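Local coordinates for protein glycosyl hydrolase 25 (Streptococcus pneumoniae, PDB 4FF5) that probably hydrolyses glycosidic bonds in bacterial cell-wall peptidoglycan, as family 25 lysozymes do, and acts as a virulence factor taking part in host-cell invasion, at residues 108-112 with 145-149. Residues are numbered along the deposited sequence; the frame is centred on the assembly and turned at random.
Sequences ITELQ and PYSPS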
ATOM      1  N   ILE A 108       8.857   1.131   8.407  1.00 18.14           N
ATOM      2  CA  ILE A 108       8.945  -0.322   8.311  1.00 18.38           C
ATOM      3  C   ILE A 108       9.596  -0.927   9.558  1.00 19.80           C
ATOM      4  O   ILE A 108       9.017  -1.811  10.186  1.00 20.04           O
ATOM      5  CB  ILE A 108       9.685  -0.795   7.043  1.00 18.31           C
ATOM      6  CG1 ILE A 108       8.903  -0.378   5.787  1.00 17.45           C
ATOM      7  CG2 ILE A 108       9.859  -2.303   7.057  1.00 18.78           C
ATOM      8  CD1 ILE A 108       9.650  -0.581   4.474  1.00 17.30           C
ATOM      9  N   THR A 109      10.792  -0.465   9.896  1.00 20.35           N
ATOM     10  CA  THR A 109      11.508  -1.035  11.061  1.00 22.01           C
ATOM     11  C   THR A 109      10.761  -0.862  12.383  1.00 21.77           C
ATOM     12  O   THR A 109      10.711  -1.809  13.185  1.00 22.54           O
ATOM     13  CB  THR A 109      12.942  -0.489  11.217  1.00 22.55           C
ATOM     14  OG1 THR A 109      12.890   0.920  11.392  1.00 24.17           O
ATOM     15  CG2 THR A 109      13.747  -0.780  10.002  1.00 22.14           C
ATOM     16  N   GLU A 110      10.206   0.325  12.629  1.00 21.04           N
ATOM     17  CA  GLU A 110       9.519   0.569  13.901  1.00 22.11           C
ATOM     18  C   GLU A 110       8.261  -0.299  14.081  1.00 21.80           C
ATOM     19  O   GLU A 110       7.911  -0.722  15.189  1.00 22.10           O
ATOM     20  CB  GLU A 110       9.202   2.053  14.098  1.00 22.67           C
ATOM     21  CG  GLU A 110      10.437   2.961  14.199  1.00 23.61           C
ATOM     22  CD  GLU A 110      11.082   3.040  15.581  1.00 26.40           C
ATOM     23  OE1 GLU A 110      10.848   2.188  16.458  1.00 26.77           O
ATOM     24  OE2 GLU A 110      11.853   3.996  15.787  1.00 27.86           O
ATOM     25  N   LEU A 111       7.590  -0.586  12.975  1.00 21.19           N
ATOM     26  CA  LEU A 111       6.389  -1.383  13.025  1.00 21.09           C
ATOM     27  C   LEU A 111       6.726  -2.862  13.083  1.00 21.56           C
ATOM     28  O   LEU A 111       6.089  -3.630  13.831  1.00 22.22           O
ATOM     29  CB  LEU A 111       5.519  -1.050  11.793  1.00 21.15           C
ATOM     30  CG  LEU A 111       4.261  -0.166  11.873  1.00 21.97           C
ATOM     31  CD1 LEU A 111       4.002   0.636  13.147  1.00 22.16           C
ATOM     32  CD2 LEU A 111       4.087   0.695  10.621  1.00 20.80           C
ATOM     33  N   GLN A 112       7.721  -3.279  12.307  1.00 21.91           N
ATOM     34  CA  GLN A 112       8.113  -4.692  12.304  1.00 23.31           C
ATOM     35  C   GLN A 112       8.638  -5.132  13.671  1.00 24.41           C
ATOM     36  O   GLN A 112       8.368  -6.249  14.109  1.00 24.65           O
ATOM     37  CB  GLN A 112       9.153  -4.976  11.225  1.00 22.68           C
ATOM     38  CG  GLN A 112       8.535  -5.032   9.844  1.00 22.74           C
ATOM     39  CD  GLN A 112       9.497  -5.469   8.775  1.00 23.00           C
ATOM     40  OE1 GLN A 112      10.710  -5.264   8.879  1.00 24.00           O
ATOM     41  NE2 GLN A 112       8.963  -6.072   7.731  1.00 22.58           N
ATOM     42  N   PRO A 145      14.892  -5.795   1.244  1.00 22.54           N
ATOM     43  CA  PRO A 145      15.651  -6.111   2.456  1.00 23.81           C
ATOM     44  C   PRO A 145      14.772  -6.278   3.688  1.00 24.38           C
ATOM     45  O   PRO A 145      15.184  -6.932   4.645  1.00 25.74           O
ATOM     46  CB  PRO A 145      16.570  -4.893   2.627  1.00 24.02           C
ATOM     47  CG  PRO A 145      16.753  -4.375   1.239  1.00 23.77           C
ATOM     48  CD  PRO A 145      15.418  -4.579   0.587  1.00 22.72           C
ATOM     49  N   TYR A 146      13.574  -5.696   3.662  1.00 23.34           N
ATOM     50  CA  TYR A 146      12.666  -5.729   4.817  1.00 23.54           C
ATOM     51  C   TYR A 146      11.658  -6.882   4.781  1.00 23.71           C
ATOM     52  O   TYR A 146      10.858  -7.026   5.694  1.00 23.58           O
ATOM     53  CB  TYR A 146      11.952  -4.377   4.976  1.00 22.29           C
ATOM     54  CG  TYR A 146      12.915  -3.250   5.209  1.00 22.77           C
ATOM     55  CD1 TYR A 146      13.408  -2.995   6.491  1.00 22.93           C
ATOM     56  CD2 TYR A 146      13.377  -2.455   4.151  1.00 22.13           C
ATOM     57  CE1 TYR A 146      14.307  -1.972   6.711  1.00 23.34           C
ATOM     58  CE2 TYR A 146      14.282  -1.420   4.376  1.00 22.65           C
ATOM     59  CZ  TYR A 146      14.741  -1.195   5.662  1.00 23.17           C
ATOM     60  OH  TYR A 146      15.629  -0.185   5.920  1.00 24.29           O
ATOM     61  N   SER A 147      11.727  -7.711   3.736  1.00 23.79           N
ATOM     62  CA  SER A 147      10.816  -8.857   3.571  1.00 24.37           C
ATOM     63  C   SER A 147       9.363  -8.420   3.729  1.00 23.19           C
ATOM     64  O   SER A 147       8.637  -8.972   4.573  1.00 24.56           O
ATOM     65  CB  SER A 147      11.128  -9.967   4.587  1.00 26.05           C
ATOM     66  OG  SER A 147      12.428 -10.485   4.368  1.00 28.52           O
ATOM     67  N   PRO A 148       8.932  -7.426   2.920  1.00 21.86           N
ATOM     68  CA  PRO A 148       7.553  -6.958   3.078  1.00 20.50           C
ATOM     69  C   PRO A 148       6.539  -8.059   2.736  1.00 20.02           C
ATOM     70  O   PRO A 148       6.832  -8.957   1.934  1.00 21.07           O
ATOM     71  CB  PRO A 148       7.468  -5.787   2.101  1.00 19.44           C
ATOM     72  CG  PRO A 148       8.496  -6.074   1.061  1.00 19.71           C
ATOM     73  CD  PRO A 148       9.611  -6.770   1.782  1.00 20.70           C
ATOM     74  N   SER A 149       5.367  -7.991   3.357  1.00 19.74           N
ATOM     75  CA  SER A 149       4.335  -9.006   3.161  1.00 19.35           C
ATOM     76  C   SER A 149       3.675  -8.956   1.774  1.00 18.94           C
ATOM     77  O   SER A 149       3.033  -9.921   1.366  1.00 18.31           O
ATOM     78  CB  SER A 149       3.271  -8.891   4.248  1.00 19.77           C
ATOM     79  OG  SER A 149       2.446  -7.748   4.019  1.00 20.00           O
TER
HETATM   80  O   HOH W   1      12.514  -7.153   8.433  1.00 37.18           O
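Tyr146 packs against Ile108, Thr109 and Gln112 in a surface contact on the outside of the TIM barrel of this family 25 hydrolase. It joins helix 104-112 to the loop that leads from helix 129-143 into strand 151-155. The packing round the tyrosine is apolar. Ile108 CG2 lies 3.6 Å from Tyr146 CB and 3.7 Å from Tyr146 CD1, approaching the ring obliquely. With chi1 at -64°, Ile108 CG1 stands beside the backbone N, and CG2 is left anti to it, facing Tyr146. Beneath the contact, Ile108 rests on Val80 and Val120 of the barrel strands. Thr109 CG2 meets the ring farther out, 3.5 Å from Tyr146 CE1. The Thr109 hydroxyl is engaged elsewhere, with Lys105 O of its own helix. Tyr104 and Lys105 of that helix also touch Tyr146.

The polar part is at Gln112. Its side chain runs extended beyond CG, and the amide end reaches the loop backbone. Gln112 NE2 gives a nearly straight hydrogen bond to Tyr146 O, 2.9 Å long with an angle of 173° at the hydrogen. Tyr146 O lies in the amide plane of Gln112. One water bridges the same two residues, donating to Gln112 OE1 at 2.6 Å and to Tyr146 O at 3.2 Å.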